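Local coordinates for 3-oxoadipate enol-lactonase (Burkholderia xenovorans, PDB 2XUA), which probably hydrolyses the lactone ring of 3-oxoadipate enol-lactone, a step in the breakdown of catechol, at residues D59-G64 with T79-G84; G102-V107 with E191-A196; V136-K141 with E184-N189; D162-E165 with V170-M173. All coordinates share one frame; numbering follows the deposited sequence.

Contact 1: D59-G64 with T79-G84; sequences DTRGHG and TGDVLG
Arg61 and Asp81 form a buried salt bridge in the alpha/beta hydrolase fold. It ties the loop that follows strand 54-58 to helix 75-88. The tight part is a side-on grip. Arg61 NE donates to Asp81 OD2 at 2.8 Å, and the bond is nearly straight (175°). Arg61 NH2 donates to Asp81 OD1 at 3.1 Å, on the syn lone pair of that oxygen. The guanidinium and carboxylate planes are 16° apart, so the two groups meet edge to edge and almost flat. Two bonds to two oxygens fix the rotation of both ends. Arg61 CG sits between its backbone N and carbonyl carbon (chi1 54°), and a bend at chi3 then turns NE and NH2 to the carboxylate. Asp81 OD1 has a second partner in Asn10 ND2, and Tyr73 makes a cation-pi contact with Arg61.

The rest of the contact is looser. The backbones stay well apart, with Arg61 CA 7.9 Å from Asp81 CA, and a water bridges part of this distance. The loop makes a type II beta turn from Thr60 to His63. Inside it, His63 ND1 donates to Arg61 O from above the carbonyl plane. The bridging water accepts from Arg61 N at 2.7 Å and donates to Asp81 OD2 at 2.7 Å.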
loop_
_atom_site.group_PDB
_atom_site.type_symbol
_atom_site.label_atom_id
_atom_site.label_comp_id
_atom_site.label_asym_id
_atom_site.label_seq_id
_atom_site.Cartn_x
_atom_site.Cartn_y
_atom_site.Cartn_z
ATOM N N ASP B 59 1.686 7.420 -8.991
ATOM C CA ASP B 59 0.232 7.346 -8.903
ATOM C C ASP B 59 -0.341 8.184 -10.034
ATOM O O ASP B 59 -0.148 9.413 -10.102
ATOM C CB ASP B 59 -0.253 7.817 -7.537
ATOM C CG ASP B 59 0.004 6.767 -6.439
ATOM O OD1 ASP B 59 0.334 5.645 -6.783
ATOM O OD2 ASP B 59 -0.129 7.029 -5.231
ATOM N N THR B 60 -1.066 7.510 -10.914
ATOM C CA THR B 60 -1.739 8.216 -12.027
ATOM C C THR B 60 -2.627 9.326 -11.456
ATOM O O THR B 60 -3.153 9.214 -10.359
ATOM C CB THR B 60 -2.589 7.178 -12.798
ATOM O OG1 THR B 60 -1.738 6.132 -13.296
ATOM C CG2 THR B 60 -3.344 7.844 -14.021
ATOM N N ARG B 61 -2.828 10.420 -12.180
ATOM C CA ARG B 61 -3.737 11.455 -11.669
ATOM C C ARG B 61 -5.087 10.823 -11.271
ATOM O O ARG B 61 -5.548 9.859 -11.873
ATOM C CB ARG B 61 -3.985 12.557 -12.735
ATOM C CG ARG B 61 -4.459 12.029 -14.052
ATOM C CD ARG B 61 -5.046 13.275 -14.866
ATOM N NE ARG B 61 -3.951 14.193 -15.231
ATOM C CZ ARG B 61 -4.087 15.488 -15.527
ATOM N NH1 ARG B 61 -5.288 16.068 -15.513
ATOM N NH2 ARG B 61 -3.015 16.198 -15.875
ATOM N N GLY B 62 -5.685 11.369 -10.244
ATOM C CA GLY B 62 -6.937 10.868 -9.693
ATOM C C GLY B 62 -6.778 9.674 -8.773
ATOM O O GLY B 62 -7.789 9.177 -8.299
ATOM N N HIS B 63 -5.533 9.191 -8.570
ATOM C CA HIS B 63 -5.275 7.938 -7.803
ATOM C C HIS B 63 -4.296 8.135 -6.658
ATOM O O HIS B 63 -3.478 9.070 -6.643
ATOM C CB HIS B 63 -4.689 6.831 -8.700
ATOM C CG HIS B 63 -5.647 6.302 -9.740
ATOM N ND1 HIS B 63 -5.949 6.990 -10.899
ATOM C CD2 HIS B 63 -6.367 5.149 -9.786
ATOM C CE1 HIS B 63 -6.820 6.286 -11.608
ATOM N NE2 HIS B 63 -7.077 5.158 -10.960
ATOM N N GLY B 64 -4.392 7.233 -5.682
ATOM C CA GLY B 64 -3.322 7.036 -4.748
ATOM C C GLY B 64 -3.127 8.314 -3.995
ATOM O O GLY B 64 -4.105 8.860 -3.423
ATOM N N THR B 79 -0.602 10.919 -20.946
ATOM C CA THR B 79 0.678 10.775 -21.585
ATOM C C THR B 79 1.621 11.902 -21.098
ATOM O O THR B 79 2.800 11.651 -20.793
ATOM C CB THR B 79 0.521 10.781 -23.103
ATOM O OG1 THR B 79 -0.299 9.682 -23.506
ATOM C CG2 THR B 79 1.860 10.532 -23.815
ATOM N N GLY B 80 1.088 13.119 -21.019
ATOM C CA GLY B 80 1.851 14.290 -20.646
ATOM C C GLY B 80 2.278 14.255 -19.183
ATOM O O GLY B 80 3.306 14.830 -18.789
ATOM N N ASP B 81 1.477 13.563 -18.379
ATOM C CA ASP B 81 1.841 13.307 -17.017
ATOM C C ASP B 81 3.161 12.509 -16.967
ATOM O O ASP B 81 4.038 12.880 -16.199
ATOM C CB ASP B 81 0.713 12.579 -16.299
ATOM C CG ASP B 81 -0.438 13.494 -15.981
ATOM O OD1 ASP B 81 -0.359 14.738 -16.242
ATOM O OD2 ASP B 81 -1.411 13.006 -15.411
ATOM N N VAL B 82 3.286 11.453 -17.766
ATOM C CA VAL B 82 4.489 10.551 -17.758
ATOM C C VAL B 82 5.633 11.397 -18.216
ATOM O O VAL B 82 6.646 11.513 -17.530
ATOM C CB VAL B 82 4.354 9.320 -18.696
ATOM C CG1 VAL B 82 5.704 8.493 -18.752
ATOM C CG2 VAL B 82 3.226 8.385 -18.217
ATOM N N LEU B 83 5.426 12.079 -19.342
ATOM C CA LEU B 83 6.475 12.960 -19.874
ATOM C C LEU B 83 6.975 14.057 -18.943
ATOM O O LEU B 83 8.184 14.207 -18.799
ATOM C CB LEU B 83 6.058 13.526 -21.228
ATOM C CG LEU B 83 5.817 12.457 -22.249
ATOM C CD1 LEU B 83 5.192 13.196 -23.441
ATOM C CD2 LEU B 83 7.088 11.706 -22.675
ATOM N N GLY B 84 6.081 14.743 -18.263
ATOM C CA GLY B 84 6.438 15.788 -17.324
ATOM C C GLY B 84 7.165 15.253 -16.103
ATOM O O GLY B 84 8.154 15.863 -15.615
HETATM O O HOH W 1 -1.289 10.468 -14.446
#

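Contact 2: G102-V107 with E191-A196; sequences GGLTGV and EAIDAA
Leu104 meets Ile193 and Ala196 in a small, buried apolar contact. All of the touching is done by methyl groups. Leu104 CD2 lies 4.1 Å from Ile193 CG2 and 4.0 Å from Ala196 CB. One methyl of the leucine therefore serves both partners. Leu104 CG is anti to its backbone N (chi1 -179°), which carries CD2 toward Ile193 and Ala196. Ile193 answers with its short branch, CG2, which is itself anti to the backbone N. The separations are ordinary van der Waals distances. Nearby, Leu104 also packs on Ile75, Ile129 and Leu198. Ile193 packs on Trp135, and Ala196, like Leu104, touches Ile75 of helix 75-88.

No hydrogen bond crosses between the two segments. Backbone hydrogen bonds run within each segment. In 102-107, Gly106 N bonds to Gly102 O and Val107 N to Gly103 O, as in a regular helix. In 191-196, Ala195 N bonds to Glu191 O. Ala196 N reaches Ile193 O at 3.2 Å.

Asp194 points away from Leu104 and forms a salt bridge with Arg128; Glu191 forms one with Arg143.

The contact joins helix 101-112 to the end of helix 183-195. Gly102 belongs to a GxSxG sequence, consistent with the nucleophile elbow of the alpha/beta hydrolase fold, where a strand turns sharply into the helix that here bears Leu104.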
loop_
_atom_site.group_PDB
_atom_site.type_symbol
_atom_site.label_atom_id
_atom_site.label_comp_id
_atom_site.label_asym_id
_atom_site.label_seq_id
_atom_site.Cartn_x
_atom_site.Cartn_y
_atom_site.Cartn_z
ATOM N N GLY B 102 -2.618 1.681 -18.043
ATOM C CA GLY B 102 -1.161 1.909 -18.145
ATOM C C GLY B 102 -0.606 1.422 -19.466
ATOM O O GLY B 102 0.241 2.092 -20.092
ATOM N N GLY B 103 -1.082 0.257 -19.918
ATOM C CA GLY B 103 -0.657 -0.277 -21.233
ATOM C C GLY B 103 -1.142 0.649 -22.328
ATOM O O GLY B 103 -0.389 0.933 -23.262
ATOM N N LEU B 104 -2.394 1.120 -22.200
ATOM C CA LEU B 104 -2.989 2.136 -23.143
ATOM C C LEU B 104 -2.139 3.437 -23.250
ATOM O O LEU B 104 -1.788 3.910 -24.371
ATOM C CB LEU B 104 -4.452 2.401 -22.714
ATOM C CG LEU B 104 -5.275 3.395 -23.558
ATOM C CD1 LEU B 104 -5.474 2.926 -24.980
ATOM C CD2 LEU B 104 -6.604 3.765 -22.873
ATOM N N THR B 105 -1.759 3.995 -22.092
ATOM C CA THR B 105 -0.782 5.110 -22.013
ATOM C C THR B 105 0.537 4.771 -22.734
ATOM O O THR B 105 1.191 5.631 -23.411
ATOM C CB THR B 105 -0.516 5.407 -20.528
ATOM O OG1 THR B 105 -1.750 5.753 -19.910
ATOM C CG2 THR B 105 0.455 6.593 -20.333
ATOM N N GLY B 106 0.959 3.522 -22.584
ATOM C CA GLY B 106 2.170 3.066 -23.192
ATOM C C GLY B 106 2.038 3.006 -24.712
ATOM O O GLY B 106 2.989 3.319 -25.445
ATOM N N VAL B 107 0.858 2.597 -25.197
ATOM C CA VAL B 107 0.618 2.676 -26.652
ATOM C C VAL B 107 0.722 4.121 -27.111
ATOM O O VAL B 107 1.407 4.369 -28.085
ATOM C CB VAL B 107 -0.769 2.061 -27.070
ATOM C CG1 VAL B 107 -1.097 2.373 -28.534
ATOM C CG2 VAL B 107 -0.785 0.572 -26.755
ATOM N N GLU B 191 -13.625 8.156 -18.202
ATOM C CA GLU B 191 -13.846 9.020 -19.352
ATOM C C GLU B 191 -12.645 9.025 -20.279
ATOM O O GLU B 191 -12.784 8.751 -21.493
ATOM C CB GLU B 191 -14.268 10.419 -18.877
ATOM C CG GLU B 191 -15.698 10.368 -18.364
ATOM C CD GLU B 191 -16.141 11.551 -17.463
ATOM O OE1 GLU B 191 -15.317 12.214 -16.795
ATOM O OE2 GLU B 191 -17.369 11.738 -17.359
ATOM N N ALA B 192 -11.443 9.217 -19.706
ATOM C CA ALA B 192 -10.251 9.127 -20.545
ATOM C C ALA B 192 -10.084 7.861 -21.353
ATOM O O ALA B 192 -9.668 7.920 -22.531
ATOM C CB ALA B 192 -8.940 9.431 -19.736
ATOM N N ILE B 193 -10.239 6.700 -20.691
ATOM C CA ILE B 193 -10.039 5.426 -21.350
ATOM C C ILE B 193 -11.140 5.253 -22.449
ATOM O O ILE B 193 -10.860 4.806 -23.563
ATOM C CB ILE B 193 -10.115 4.283 -20.321
ATOM C CG1 ILE B 193 -8.964 4.409 -19.265
ATOM C CG2 ILE B 193 -10.160 2.945 -21.005
ATOM C CD1 ILE B 193 -9.415 3.833 -17.889
ATOM N N ASP B 194 -12.376 5.607 -22.110
ATOM C CA ASP B 194 -13.512 5.369 -23.058
ATOM C C ASP B 194 -13.290 6.183 -24.337
ATOM O O ASP B 194 -13.591 5.715 -25.447
ATOM C CB ASP B 194 -14.867 5.752 -22.383
ATOM C CG ASP B 194 -16.095 5.290 -23.205
ATOM O OD1 ASP B 194 -16.003 4.276 -23.919
ATOM O OD2 ASP B 194 -17.152 5.944 -23.126
ATOM N N ALA B 195 -12.710 7.378 -24.187
ATOM C CA ALA B 195 -12.484 8.278 -25.339
ATOM C C ALA B 195 -11.273 7.923 -26.188
ATOM O O ALA B 195 -11.188 8.313 -27.345
ATOM C CB ALA B 195 -12.404 9.687 -24.881
ATOM N N ALA B 196 -10.335 7.169 -25.627
ATOM C CA ALA B 196 -9.094 6.849 -26.302
ATOM C C ALA B 196 -9.264 5.632 -27.159
ATOM O O ALA B 196 -9.498 4.511 -26.700
ATOM C CB ALA B 196 -7.938 6.619 -25.285
#

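Contact 3: V136-K141 with E184-N189. With SHF (laevulinic acid), chain C.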
loop_
_atom_site.group_PDB
_atom_site.type_symbol
_atom_site.label_atom_id
_atom_site.label_comp_id
_atom_site.label_asym_id
_atom_site.label_seq_id
_atom_site.Cartn_x
_atom_site.Cartn_y
_atom_site.Cartn_z
ATOM N N VAL B 136 -19.537 4.342 -19.290
ATOM C CA VAL B 136 -20.454 5.448 -18.972
ATOM C C VAL B 136 -21.196 5.181 -17.639
ATOM O O VAL B 136 -21.158 6.028 -16.725
ATOM C CB VAL B 136 -21.368 5.788 -20.193
ATOM C CG1 VAL B 136 -22.487 6.762 -19.809
ATOM C CG2 VAL B 136 -20.546 6.379 -21.293
ATOM N N PRO B 137 -21.815 3.982 -17.480
ATOM C CA PRO B 137 -22.442 3.592 -16.204
ATOM C C PRO B 137 -21.436 3.468 -15.065
ATOM O O PRO B 137 -21.746 3.725 -13.913
ATOM C CB PRO B 137 -22.998 2.173 -16.476
ATOM C CG PRO B 137 -23.052 2.045 -17.948
ATOM C CD PRO B 137 -22.030 2.969 -18.549
ATOM N N ARG B 138 -20.227 3.063 -15.381
ATOM C CA ARG B 138 -19.194 2.956 -14.370
ATOM C C ARG B 138 -18.918 4.280 -13.685
ATOM O O ARG B 138 -18.852 4.347 -12.440
ATOM C CB ARG B 138 -17.921 2.410 -15.000
ATOM C CG ARG B 138 -16.904 1.985 -13.930
ATOM C CD ARG B 138 -15.627 1.596 -14.600
ATOM N NE ARG B 138 -15.478 0.242 -15.153
ATOM C CZ ARG B 138 -16.189 -0.840 -14.852
ATOM N NH1 ARG B 138 -17.195 -0.766 -13.988
ATOM N NH2 ARG B 138 -15.885 -2.012 -15.439
ATOM N N ALA B 139 -18.765 5.325 -14.505
ATOM C CA ALA B 139 -18.511 6.684 -14.076
ATOM C C ALA B 139 -19.668 7.206 -13.293
ATOM O O ALA B 139 -19.475 7.843 -12.275
ATOM C CB ALA B 139 -18.245 7.603 -15.304
ATOM N N VAL B 140 -20.879 6.903 -13.738
ATOM C CA VAL B 140 -22.090 7.325 -12.999
ATOM C C VAL B 140 -22.106 6.694 -11.611
ATOM O O VAL B 140 -22.321 7.354 -10.581
ATOM C CB VAL B 140 -23.433 6.942 -13.770
ATOM C CG1 VAL B 140 -24.634 7.077 -12.804
ATOM C CG2 VAL B 140 -23.620 7.787 -15.008
ATOM N N LYS B 141 -21.856 5.395 -11.578
ATOM C CA LYS B 141 -21.874 4.663 -10.334
ATOM C C LYS B 141 -20.799 5.206 -9.380
ATOM O O LYS B 141 -21.067 5.414 -8.197
ATOM C CB LYS B 141 -21.689 3.178 -10.580
ATOM C CG LYS B 141 -22.112 2.321 -9.384
ATOM C CD LYS B 141 -21.902 0.819 -9.610
ATOM C CE LYS B 141 -22.784 0.024 -8.612
ATOM N NZ LYS B 141 -24.073 -0.412 -9.252
ATOM N N GLU B 184 -14.260 10.927 -8.056
ATOM C CA GLU B 184 -14.222 11.846 -9.209
ATOM C C GLU B 184 -12.990 11.553 -10.051
ATOM O O GLU B 184 -13.083 11.459 -11.288
ATOM C CB GLU B 184 -14.239 13.348 -8.767
ATOM C CG GLU B 184 -14.109 14.308 -9.931
ATOM C CD GLU B 184 -15.110 14.072 -11.063
ATOM O OE1 GLU B 184 -14.797 14.413 -12.223
ATOM O OE2 GLU B 184 -16.227 13.528 -10.813
ATOM N N GLY B 185 -11.843 11.334 -9.367
ATOM C CA GLY B 185 -10.600 10.950 -10.061
ATOM C C GLY B 185 -10.795 9.682 -10.872
ATOM O O GLY B 185 -10.388 9.584 -12.015
ATOM N N TYR B 186 -11.405 8.689 -10.260
ATOM C CA TYR B 186 -11.658 7.393 -10.917
ATOM C C TYR B 186 -12.615 7.571 -12.117
ATOM O O TYR B 186 -12.324 7.157 -13.227
ATOM C CB TYR B 186 -12.303 6.467 -9.901
ATOM C CG TYR B 186 -12.620 5.098 -10.436
ATOM C CD1 TYR B 186 -11.672 4.057 -10.370
ATOM C CD2 TYR B 186 -13.861 4.834 -11.046
ATOM C CE1 TYR B 186 -11.973 2.763 -10.831
ATOM C CE2 TYR B 186 -14.158 3.548 -11.564
ATOM C CZ TYR B 186 -13.222 2.518 -11.440
ATOM O OH TYR B 186 -13.492 1.250 -11.944
ATOM N N ALA B 187 -13.775 8.173 -11.884
ATOM C CA ALA B 187 -14.684 8.471 -13.003
ATOM C C ALA B 187 -13.990 9.282 -14.140
ATOM O O ALA B 187 -14.195 9.011 -15.326
ATOM C CB ALA B 187 -15.906 9.220 -12.467
ATOM N N SER B 188 -13.154 10.262 -13.815
ATOM C CA SER B 188 -12.537 11.022 -14.912
ATOM C C SER B 188 -11.618 10.175 -15.774
ATOM O O SER B 188 -11.442 10.449 -16.952
ATOM C CB SER B 188 -11.786 12.249 -14.408
ATOM O OG SER B 188 -12.694 13.111 -13.757
ATOM N N ASN B 189 -10.996 9.168 -15.156
ATOM C CA ASN B 189 -10.137 8.217 -15.874
ATOM C C ASN B 189 -11.008 7.276 -16.667
ATOM O O ASN B 189 -10.660 6.902 -17.796
ATOM C CB ASN B 189 -9.218 7.476 -14.882
ATOM C CG ASN B 189 -8.009 8.332 -14.486
ATOM O OD1 ASN B 189 -7.189 8.615 -15.325
ATOM N ND2 ASN B 189 -7.935 8.779 -13.253
HETATM C C4 SHF C . -10.824 -0.831 -13.226
HETATM C C5 SHF C . -9.317 -1.109 -13.306
HETATM C C3 SHF C . -11.755 -1.310 -14.352
HETATM C C2 SHF C . -11.305 -2.495 -15.244
HETATM C C1 SHF C . -12.534 -3.249 -15.906
HETATM O O4 SHF C . -11.295 -0.256 -12.227
HETATM O O1 SHF C . -12.889 -4.271 -15.289
HETATM O OH1 SHF C . -13.038 -2.883 -17.022
#
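The ring of Tyr186 and the guanidinium of Arg138 stand at a steep angle, their planes 61° apart, so they do not stack. The aliphatic part of Arg138 does the touching. Its CG lies at the ring edge, in the ring plane, 3.9 Å from Tyr186 CE2. Its CD comes closer, 3.4 Å from Tyr186 OH. Laevulinic acid meets an edge of each flat group. Tyr186 OH donates to the ligand ketone oxygen O4 at 2.7 Å, near the ring plane. Arg138 NH2 donates to the ligand carboxylate oxygen OH1 at 3.4 Å, a weak bond near the guanidinium plane. The two residues thus hold the ligand by different ends. Arg138 CG is anti to its backbone N (chi1 -167°), and a bend at chi3 swings the guanidinium towards the carboxylate. Arg157 NE also hydrogen-bonds to the ligand.

Beside the pocket, two small residues let the helices come close. Ala139 CA and Ala187 CA are 4.4 Å apart, and their CB atoms are 4.0 Å apart. Ala187 CB also rests 3.8 Å from Ala139 O.

The contact joins helix 132-145 to helix 183-195 in the helical cap over the hydrolase core. Helix 147-154 packs on the same region, where Met147 and Leu150 touch Tyr186 and Val154 touches Arg138. Asn189 reaches the core side, donating to Arg61 O in the loop after strand 54-58.

Contact 4: D162-E165 with V170-M173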
loop_
_atom_site.group_PDB
_atom_site.type_symbol
_atom_site.label_atom_id
_atom_site.label_comp_id
_atom_site.label_asym_id
_atom_site.label_seq_id
_atom_site.Cartn_x
_atom_site.Cartn_y
_atom_site.Cartn_z
ATOM N N ASP B 162 -10.336 -18.560 -7.870
ATOM C CA ASP B 162 -9.489 -19.401 -7.047
ATOM C C ASP B 162 -8.395 -18.548 -6.387
ATOM O O ASP B 162 -8.065 -18.752 -5.229
ATOM C CB ASP B 162 -8.807 -20.432 -7.926
ATOM C CG ASP B 162 -7.794 -21.300 -7.157
ATOM O OD1 ASP B 162 -8.133 -21.881 -6.086
ATOM O OD2 ASP B 162 -6.655 -21.403 -7.641
ATOM N N TYR B 163 -7.792 -17.635 -7.141
ATOM C CA TYR B 163 -6.738 -16.791 -6.549
ATOM C C TYR B 163 -7.348 -15.996 -5.432
ATOM O O TYR B 163 -6.711 -15.792 -4.401
ATOM C CB TYR B 163 -6.145 -15.842 -7.593
ATOM C CG TYR B 163 -5.046 -14.966 -7.011
ATOM C CD1 TYR B 163 -3.756 -15.398 -7.000
ATOM C CD2 TYR B 163 -5.331 -13.727 -6.468
ATOM C CE1 TYR B 163 -2.741 -14.632 -6.417
ATOM C CE2 TYR B 163 -4.343 -12.967 -5.867
ATOM C CZ TYR B 163 -3.041 -13.436 -5.870
ATOM O OH TYR B 163 -2.040 -12.713 -5.310
HETATM N N MSE B 164 -8.567 -15.481 -5.655
HETATM C CA MSE B 164 -9.161 -14.646 -4.645
HETATM C C MSE B 164 -9.415 -15.434 -3.369
HETATM O O MSE B 164 -9.113 -14.974 -2.262
HETATM C CB MSE B 164 -10.455 -14.042 -5.168
HETATM C CG MSE B 164 -10.177 -12.979 -6.162
HETATM SE SE MSE B 164 -11.800 -11.962 -6.499
HETATM C CE MSE B 164 -12.955 -13.436 -7.037
ATOM N N GLU B 165 -9.921 -16.645 -3.546
ATOM C CA GLU B 165 -10.158 -17.546 -2.393
ATOM C C GLU B 165 -8.824 -17.833 -1.645
ATOM O O GLU B 165 -8.774 -17.704 -0.448
ATOM C CB GLU B 165 -10.968 -18.806 -2.831
ATOM C CG GLU B 165 -10.212 -20.166 -2.848
ATOM C CD GLU B 165 -9.954 -20.730 -1.432
ATOM O OE1 GLU B 165 -10.866 -20.636 -0.548
ATOM O OE2 GLU B 165 -8.830 -21.255 -1.206
ATOM N N VAL B 170 -3.822 -10.360 0.053
ATOM C CA VAL B 170 -3.573 -9.616 -1.215
ATOM C C VAL B 170 -4.884 -8.938 -1.606
ATOM O O VAL B 170 -4.916 -7.764 -1.882
ATOM C CB VAL B 170 -3.135 -10.510 -2.329
ATOM C CG1 VAL B 170 -2.927 -9.643 -3.629
ATOM C CG2 VAL B 170 -1.778 -11.193 -2.012
ATOM N N LEU B 171 -5.994 -9.677 -1.621
ATOM C CA LEU B 171 -7.276 -9.016 -1.996
ATOM C C LEU B 171 -7.638 -7.828 -1.134
ATOM O O LEU B 171 -8.078 -6.789 -1.659
ATOM C CB LEU B 171 -8.450 -10.018 -2.137
ATOM C CG LEU B 171 -8.307 -10.237 -3.641
ATOM C CD1 LEU B 171 -7.784 -11.627 -4.079
ATOM C CD2 LEU B 171 -9.362 -9.531 -4.568
ATOM N N ALA B 172 -7.560 -7.997 0.191
ATOM C CA ALA B 172 -7.886 -6.920 1.113
ATOM C C ALA B 172 -7.026 -5.672 0.873
ATOM O O ALA B 172 -7.521 -4.539 0.934
ATOM C CB ALA B 172 -7.764 -7.417 2.579
HETATM N N MSE B 173 -5.750 -5.849 0.560
HETATM C CA MSE B 173 -4.900 -4.680 0.371
HETATM C C MSE B 173 -5.208 -3.956 -0.928
HETATM O O MSE B 173 -5.210 -2.714 -1.002
HETATM C CB MSE B 173 -3.433 -5.143 0.394
HETATM C CG MSE B 173 -3.011 -5.551 1.865
HETATM SE SE MSE B 173 -1.166 -6.124 1.727
HETATM C CE MSE B 173 -0.138 -4.439 2.013
#
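Tyr163 CG is anti to its backbone N (chi1 180°), which sends the ring out towards Val170. Met164, a selenomethionine, turns the other way, with CG anti to its carbonyl carbon (chi1 -73°). The torsions of Leu171 are irregular (chi1 -94°), so the exact placement of its methyls, and each distance to them, is doubtful. As modelled, Leu171 CD1 comes in between the two side chains. It lies 4.0 Å from Tyr163 CD2, at an oblique angle to the ring.

Both methyls of Val170 meet Tyr163 OH in van der Waals contact, 3.6 Å each. CG1 is near the ring plane and CG2 off to one side. The apolar pair is Tyr163 CE2 with Val170 CG1, 4.3 Å. No hydrogen bond crosses between the segments.

Two consecutive helices of the cap, the short 161-166 and 168-179, pack on each other here. Tyr163 and Val170 also pack on Ile248 of helix 246-249. Val170 meets Val170 of the second subunit, so the contact borders the interface with that subunit.

Met164 crosses Leu171 at a slant. Its SE is modelled 3.9 Å from Leu171 CD2. Met164 CG is only 3.4 Å from Leu171 CD1, tighter than usual for two carbons.

How the contacts relate
From the N terminus, contact 1 closes first. It closes a short loop, linking the turn after strand 54-58 to helix 75-88, and it is complete before contact 2 opens. The other three sit one within another, and none cross. Contact 2 spans the widest loop, from helix 101-112 to the end of helix 183-195. Contact 3 lies within it and uses the same helix 183-195 nearer its start. Contact 4 lies within contact 3 and closes the short link between two successive cap helices. Contacts 1 and 2 touch through Val82 and Thr105. Contacts 2 and 3 touch through Asp194 and Val136. Contact 1 also touches contact 3. Contact 4 touches none of them.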